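Local coordinates for cyclic di-GMP-binding protein XC_3703 (Xanthomonas campestris pv. campestris, PDB 5B7W), which binds the bacterial second messenger cyclic di-GMP and, when free of it, promotes binding of a LysR-type transcriptional regulator to its target genes, controlling virulence and biofilm formation, at residues A[60-63]-A[64-67]; A[137-140]-A[141-145]. All coordinates share one frame; numbering follows the deposited sequence.

Interaction 1. Residues A[60-63]-A[64-67]; sequences MTDI and LRAR
Thr61 and Arg65, one turn apart on the alpha-helix 54-70 of an RRM-like domain, run side by side in the same direction. The methyl CG2 of Thr61 lies over one face of the Arg65 guanidinium, 3.5 Å from its NH1. Because CG2 stands anti to the backbone N (OG1 at chi1 -66°), the methyl is offered to the arginine while OG1 is left to hydrogen-bond Gln49 and the carbonyl of Val57.

At the edge of the same guanidinium, near its plane, is Asp62, whose OD1 is 4.2 Å from Arg65 NH1, beyond salt-bridge range. A water joins the two, donating to Asp62 OD1 at 2.8 Å and accepting from Arg65 NH1 at 3.2 Å.

The i to i+4 backbone bonds set the spacing of these residues, among them Arg65 N to Thr61 O at 2.9 Å. On the buried side, Met60 and Leu64 both pack on Phe39 and Gln49 of the sheet, while Ile63 touches Glu25 and Leu26 of helix 12-26. Arg67 forms a salt bridge with Glu25, its chain bending at chi2 and chi3 and its CG resting 3.3 Å from the backbone O of Ile63.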
ATOM      1  N   MET A  60      11.071  -4.923 -13.729  1.00 26.45           N
ATOM      2  CA  MET A  60      10.670  -3.602 -13.254  1.00 28.39           C
ATOM      3  C   MET A  60       9.885  -3.686 -11.953  1.00 24.31           C
ATOM      4  O   MET A  60       9.960  -2.770 -11.126  1.00 34.20           O
ATOM      5  CB  MET A  60       9.846  -2.884 -14.321  1.00 24.80           C
ATOM      6  CG  MET A  60      10.617  -2.529 -15.582  1.00 41.13           C
ATOM      7  SD  MET A  60       9.736  -1.310 -16.567  1.00 47.70           S
ATOM      8  CE  MET A  60       8.388  -2.318 -17.158  1.00 28.41           C
ATOM      9  N   THR A  61       9.126  -4.766 -11.756  1.00 28.83           N
ATOM     10  CA  THR A  61       8.431  -4.960 -10.487  1.00 38.25           C
ATOM     11  C   THR A  61       9.416  -5.025  -9.326  1.00 36.72           C
ATOM     12  O   THR A  61       9.178  -4.435  -8.265  1.00 35.61           O
ATOM     13  CB  THR A  61       7.580  -6.230 -10.544  1.00 38.96           C
ATOM     14  OG1 THR A  61       6.533  -6.062 -11.509  1.00 36.73           O
ATOM     15  CG2 THR A  61       6.969  -6.534  -9.183  1.00 37.87           C
ATOM     16  N   ASP A  62      10.533  -5.734  -9.512  1.00 32.11           N
ATOM     17  CA  ASP A  62      11.557  -5.789  -8.475  1.00 28.81           C
ATOM     18  C   ASP A  62      12.164  -4.415  -8.228  1.00 27.88           C
ATOM     19  O   ASP A  62      12.465  -4.056  -7.082  1.00 28.59           O
ATOM     20  CB  ASP A  62      12.642  -6.794  -8.863  1.00 39.55           C
ATOM     21  CG  ASP A  62      12.090  -8.186  -9.103  1.00 45.47           C
ATOM     22  OD1 ASP A  62      11.044  -8.521  -8.511  1.00 45.07           O
ATOM     23  OD2 ASP A  62      12.702  -8.944  -9.885  1.00 46.04           O
ATOM     24  N   ILE A  63      12.353  -3.631  -9.291  1.00 35.42           N
ATOM     25  CA  ILE A  63      12.850  -2.268  -9.131  1.00 32.19           C
ATOM     26  C   ILE A  63      11.820  -1.410  -8.408  1.00 26.98           C
ATOM     27  O   ILE A  63      12.153  -0.648  -7.493  1.00 28.03           O
ATOM     28  CB  ILE A  63      13.216  -1.665 -10.500  1.00 34.63           C
ATOM     29  CG1 ILE A  63      14.338  -2.468 -11.159  1.00 33.26           C
ATOM     30  CG2 ILE A  63      13.611  -0.201 -10.351  1.00 27.01           C
ATOM     31  CD1 ILE A  63      14.641  -2.032 -12.575  1.00 32.26           C
ATOM     32  N   LEU A  64      10.552  -1.523  -8.811  1.00 29.49           N
ATOM     33  CA  LEU A  64       9.505  -0.705  -8.208  1.00 25.35           C
ATOM     34  C   LEU A  64       9.331  -1.028  -6.730  1.00 24.45           C
ATOM     35  O   LEU A  64       9.124  -0.126  -5.910  1.00 31.81           O
ATOM     36  CB  LEU A  64       8.189  -0.899  -8.962  1.00 25.71           C
ATOM     37  CG  LEU A  64       7.008  -0.052  -8.483  1.00 33.37           C
ATOM     38  CD1 LEU A  64       7.323   1.432  -8.615  1.00 32.99           C
ATOM     39  CD2 LEU A  64       5.744  -0.406  -9.250  1.00 29.46           C
ATOM     40  N   ARG A  65       9.412  -2.311  -6.368  1.00 23.69           N
ATOM     41  CA  ARG A  65       9.335  -2.689  -4.960  1.00 27.06           C
ATOM     42  C   ARG A  65      10.479  -2.072  -4.165  1.00 24.17           C
ATOM     43  O   ARG A  65      10.263  -1.475  -3.105  1.00 24.66           O
ATOM     44  CB  ARG A  65       9.346  -4.212  -4.815  1.00 32.36           C
ATOM     45  CG  ARG A  65       8.040  -4.901  -5.172  1.00 41.09           C
ATOM     46  CD  ARG A  65       8.005  -6.306  -4.581  1.00 50.62           C
ATOM     47  NE  ARG A  65       6.707  -6.954  -4.746  1.00 56.95           N
ATOM     48  CZ  ARG A  65       6.482  -7.979  -5.562  1.00 59.45           C
ATOM     49  NH1 ARG A  65       7.471  -8.480  -6.289  1.00 61.54           N
ATOM     50  NH2 ARG A  65       5.269  -8.507  -5.647  1.00 58.19           N
ATOM     51  N   ALA A  66      11.709  -2.202  -4.671  1.00 30.61           N
ATOM     52  CA  ALA A  66      12.867  -1.687  -3.948  1.00 30.43           C
ATOM     53  C   ALA A  66      12.806  -0.172  -3.807  1.00 37.29           C
ATOM     54  O   ALA A  66      13.190   0.378  -2.768  1.00 35.54           O
ATOM     55  CB  ALA A  66      14.155  -2.109  -4.653  1.00 24.56           C
ATOM     56  N   ARG A  67      12.326   0.521  -4.842  1.00 37.70           N
ATOM     57  CA  ARG A  67      12.223   1.973  -4.764  1.00 29.68           C
ATOM     58  C   ARG A  67      11.170   2.401  -3.749  1.00 26.62           C
ATOM     59  O   ARG A  67      11.406   3.314  -2.949  1.00 28.97           O
ATOM     60  CB  ARG A  67      11.911   2.558  -6.142  1.00 33.91           C
ATOM     61  CG  ARG A  67      13.058   2.460  -7.138  1.00 31.10           C
ATOM     62  CD  ARG A  67      14.358   2.972  -6.536  1.00 42.61           C
ATOM     63  NE  ARG A  67      15.257   1.879  -6.178  1.00 50.35           N
ATOM     64  CZ  ARG A  67      16.170   1.947  -5.215  1.00 53.29           C
ATOM     65  NH1 ARG A  67      16.304   3.058  -4.502  1.00 52.59           N
ATOM     66  NH2 ARG A  67      16.946   0.902  -4.960  1.00 55.21           N
TER
HETATM   67  O   HOH W   1      10.619  -7.910  -5.777  1.00 47.09           O

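Interaction 2. Residues A[137-140]-A[141-145]; sequences DLQD and AIAVL
The carbonyl oxygen of Leu138 accepts the amide of Ile142 at 2.6 Å from N to O, with the donor in the carbonyl plane and an N-H...O angle of 156°. Ile142 also crowds this oxygen with its side chain: CG1 comes to 3.2 Å from Leu138 O. That branch stands anti to its own carbonyl carbon, which turns it back along the helix toward the preceding turn. CB of Ala141 also approaches Leu138 O, to 3.3 Å, a carbon contact that adds to the packing around the acceptor.

Gln139 works from the solvent-exposed flank. Its chain bends at chi2, which carries the amide over the next turn, where OE1 meets CG2 of Ile142 at 3.5 Å. The two side chains cross at about a right angle, with the glutamine oxygen against the methyl. Further along, CG2 of Val144 lies 3.1 Å from the backbone O of Asp140. This carbonyl also accepts the Val144 amide, with the donor 44° out of the carbonyl plane.

Asp137 makes a weak, long ion pair with Lys133, a residue that probably contacts cyclic di-GMP, which puts the start of this helix beside the proposed ligand site. Leu138, Ala141, Ile142 and Leu145 fall on one side of helix 135-146 of the RRM-like domain and form its apolar face: Leu138 and Ile142 pack on Phe4 of strand 3-7, Ile142 also reaches Phe156 and Phe159 of strand 155-160, and Ala141 and Leu145 meet Leu112 of helix 102-114.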
ATOM      1  N   ASP A 137      -5.839  -0.552  26.486  1.00 41.00           N
ATOM      2  CA  ASP A 137      -6.698  -1.308  25.579  1.00 39.86           C
ATOM      3  C   ASP A 137      -6.459  -0.907  24.133  1.00 40.98           C
ATOM      4  O   ASP A 137      -6.616  -1.733  23.227  1.00 43.06           O
ATOM      5  CB  ASP A 137      -8.178  -1.100  25.913  1.00 33.53           C
ATOM      6  CG  ASP A 137      -8.523  -1.488  27.333  1.00 48.07           C
ATOM      7  OD1 ASP A 137      -7.760  -2.256  27.952  1.00 43.53           O
ATOM      8  OD2 ASP A 137      -9.581  -1.043  27.823  1.00 48.95           O
ATOM      9  N   LEU A 138      -6.099   0.356  23.897  1.00 42.17           N
ATOM     10  CA  LEU A 138      -5.838   0.809  22.537  1.00 44.69           C
ATOM     11  C   LEU A 138      -4.557   0.187  21.999  1.00 51.15           C
ATOM     12  O   LEU A 138      -4.526  -0.321  20.873  1.00 52.46           O
ATOM     13  CB  LEU A 138      -5.767   2.337  22.498  1.00 32.20           C
ATOM     14  CG  LEU A 138      -7.012   3.095  22.970  1.00 44.28           C
ATOM     15  CD1 LEU A 138      -6.768   4.596  22.939  1.00 40.61           C
ATOM     16  CD2 LEU A 138      -8.225   2.729  22.127  1.00 43.19           C
ATOM     17  N   GLN A 139      -3.489   0.203  22.803  1.00 60.17           N
ATOM     18  CA  GLN A 139      -2.255  -0.464  22.402  1.00 60.02           C
ATOM     19  C   GLN A 139      -2.478  -1.957  22.216  1.00 52.73           C
ATOM     20  O   GLN A 139      -1.937  -2.561  21.283  1.00 52.57           O
ATOM     21  CB  GLN A 139      -1.154  -0.210  23.432  1.00 70.28           C
ATOM     22  CG  GLN A 139       0.120  -1.015  23.200  1.00 75.76           C
ATOM     23  CD  GLN A 139       0.984  -0.444  22.090  1.00 78.27           C
ATOM     24  OE1 GLN A 139       0.673  -0.589  20.908  1.00 76.98           O
ATOM     25  NE2 GLN A 139       2.079   0.205  22.467  1.00 81.08           N
ATOM     26  N   ASP A 140      -3.274  -2.572  23.097  1.00 53.21           N
ATOM     27  CA  ASP A 140      -3.647  -3.969  22.906  1.00 52.10           C
ATOM     28  C   ASP A 140      -4.309  -4.175  21.552  1.00 50.92           C
ATOM     29  O   ASP A 140      -4.075  -5.189  20.884  1.00 47.14           O
ATOM     30  CB  ASP A 140      -4.571  -4.429  24.033  1.00 51.47           C
ATOM     31  CG  ASP A 140      -3.809  -4.870  25.268  1.00 53.80           C
ATOM     32  OD1 ASP A 140      -2.653  -4.431  25.445  1.00 54.04           O
ATOM     33  OD2 ASP A 140      -4.367  -5.657  26.062  1.00 48.81           O
ATOM     34  N   ALA A 141      -5.135  -3.218  21.123  1.00 47.91           N
ATOM     35  CA  ALA A 141      -5.679  -3.272  19.771  1.00 40.20           C
ATOM     36  C   ALA A 141      -4.601  -2.971  18.737  1.00 36.86           C
ATOM     37  O   ALA A 141      -4.518  -3.648  17.706  1.00 37.79           O
ATOM     38  CB  ALA A 141      -6.848  -2.299  19.635  1.00 38.64           C
ATOM     39  N   ILE A 142      -3.761  -1.968  19.003  1.00 36.20           N
ATOM     40  CA  ILE A 142      -2.696  -1.612  18.066  1.00 41.15           C
ATOM     41  C   ILE A 142      -1.707  -2.761  17.921  1.00 49.23           C
ATOM     42  O   ILE A 142      -1.327  -3.140  16.807  1.00 48.53           O
ATOM     43  CB  ILE A 142      -1.995  -0.318  18.519  1.00 48.26           C
ATOM     44  CG1 ILE A 142      -2.924   0.884  18.340  1.00 43.08           C
ATOM     45  CG2 ILE A 142      -0.705  -0.109  17.744  1.00 44.77           C
ATOM     46  CD1 ILE A 142      -2.290   2.207  18.710  1.00 42.36           C
ATOM     47  N   ALA A 143      -1.274  -3.336  19.048  1.00 49.55           N
ATOM     48  CA  ALA A 143      -0.328  -4.446  18.991  1.00 47.76           C
ATOM     49  C   ALA A 143      -0.929  -5.647  18.272  1.00 46.56           C
ATOM     50  O   ALA A 143      -0.219  -6.380  17.573  1.00 59.89           O
ATOM     51  CB  ALA A 143       0.122  -4.831  20.400  1.00 52.68           C
ATOM     52  N   VAL A 144      -2.236  -5.864  18.429  1.00 36.71           N
ATOM     53  CA  VAL A 144      -2.896  -6.955  17.717  1.00 37.10           C
ATOM     54  C   VAL A 144      -2.979  -6.645  16.227  1.00 45.73           C
ATOM     55  O   VAL A 144      -2.684  -7.500  15.381  1.00 47.55           O
ATOM     56  CB  VAL A 144      -4.289  -7.224  18.316  1.00 48.57           C
ATOM     57  CG1 VAL A 144      -5.172  -7.950  17.313  1.00 45.20           C
ATOM     58  CG2 VAL A 144      -4.167  -8.041  19.593  1.00 56.54           C
ATOM     59  N   LEU A 145      -3.371  -5.416  15.882  1.00 36.42           N
ATOM     60  CA  LEU A 145      -3.525  -5.053  14.476  1.00 40.00           C
ATOM     61  C   LEU A 145      -2.193  -5.113  13.736  1.00 42.44           C
ATOM     62  O   LEU A 145      -2.149  -5.482  12.557  1.00 48.78           O
ATOM     63  CB  LEU A 145      -4.146  -3.661  14.356  1.00 37.77           C
ATOM     64  CG  LEU A 145      -5.618  -3.535  14.760  1.00 41.04           C
ATOM     65  CD1 LEU A 145      -6.043  -2.076  14.803  1.00 32.49           C
ATOM     66  CD2 LEU A 145      -6.512  -4.329  13.819  1.00 45.95           C
TER

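From the N terminus, the chain gives strand 3-7 to one domain, passes through the second domain, and then returns to complete the first. Interaction 1 comes on the way through, in helix 54-70; interaction 2 follows after the return, in helix 135-146. Each is a local contact between consecutive turns of one helix, so neither closes a long loop; they stand in series, without nesting or crossing. Each helix is the second of the pair packed on its four-stranded antiparallel sheet, with 12-26 and 102-114 as the respective partners. The two sites lie on opposite sides of the chain's centre, their own centres 32 Å apart, and they do not touch.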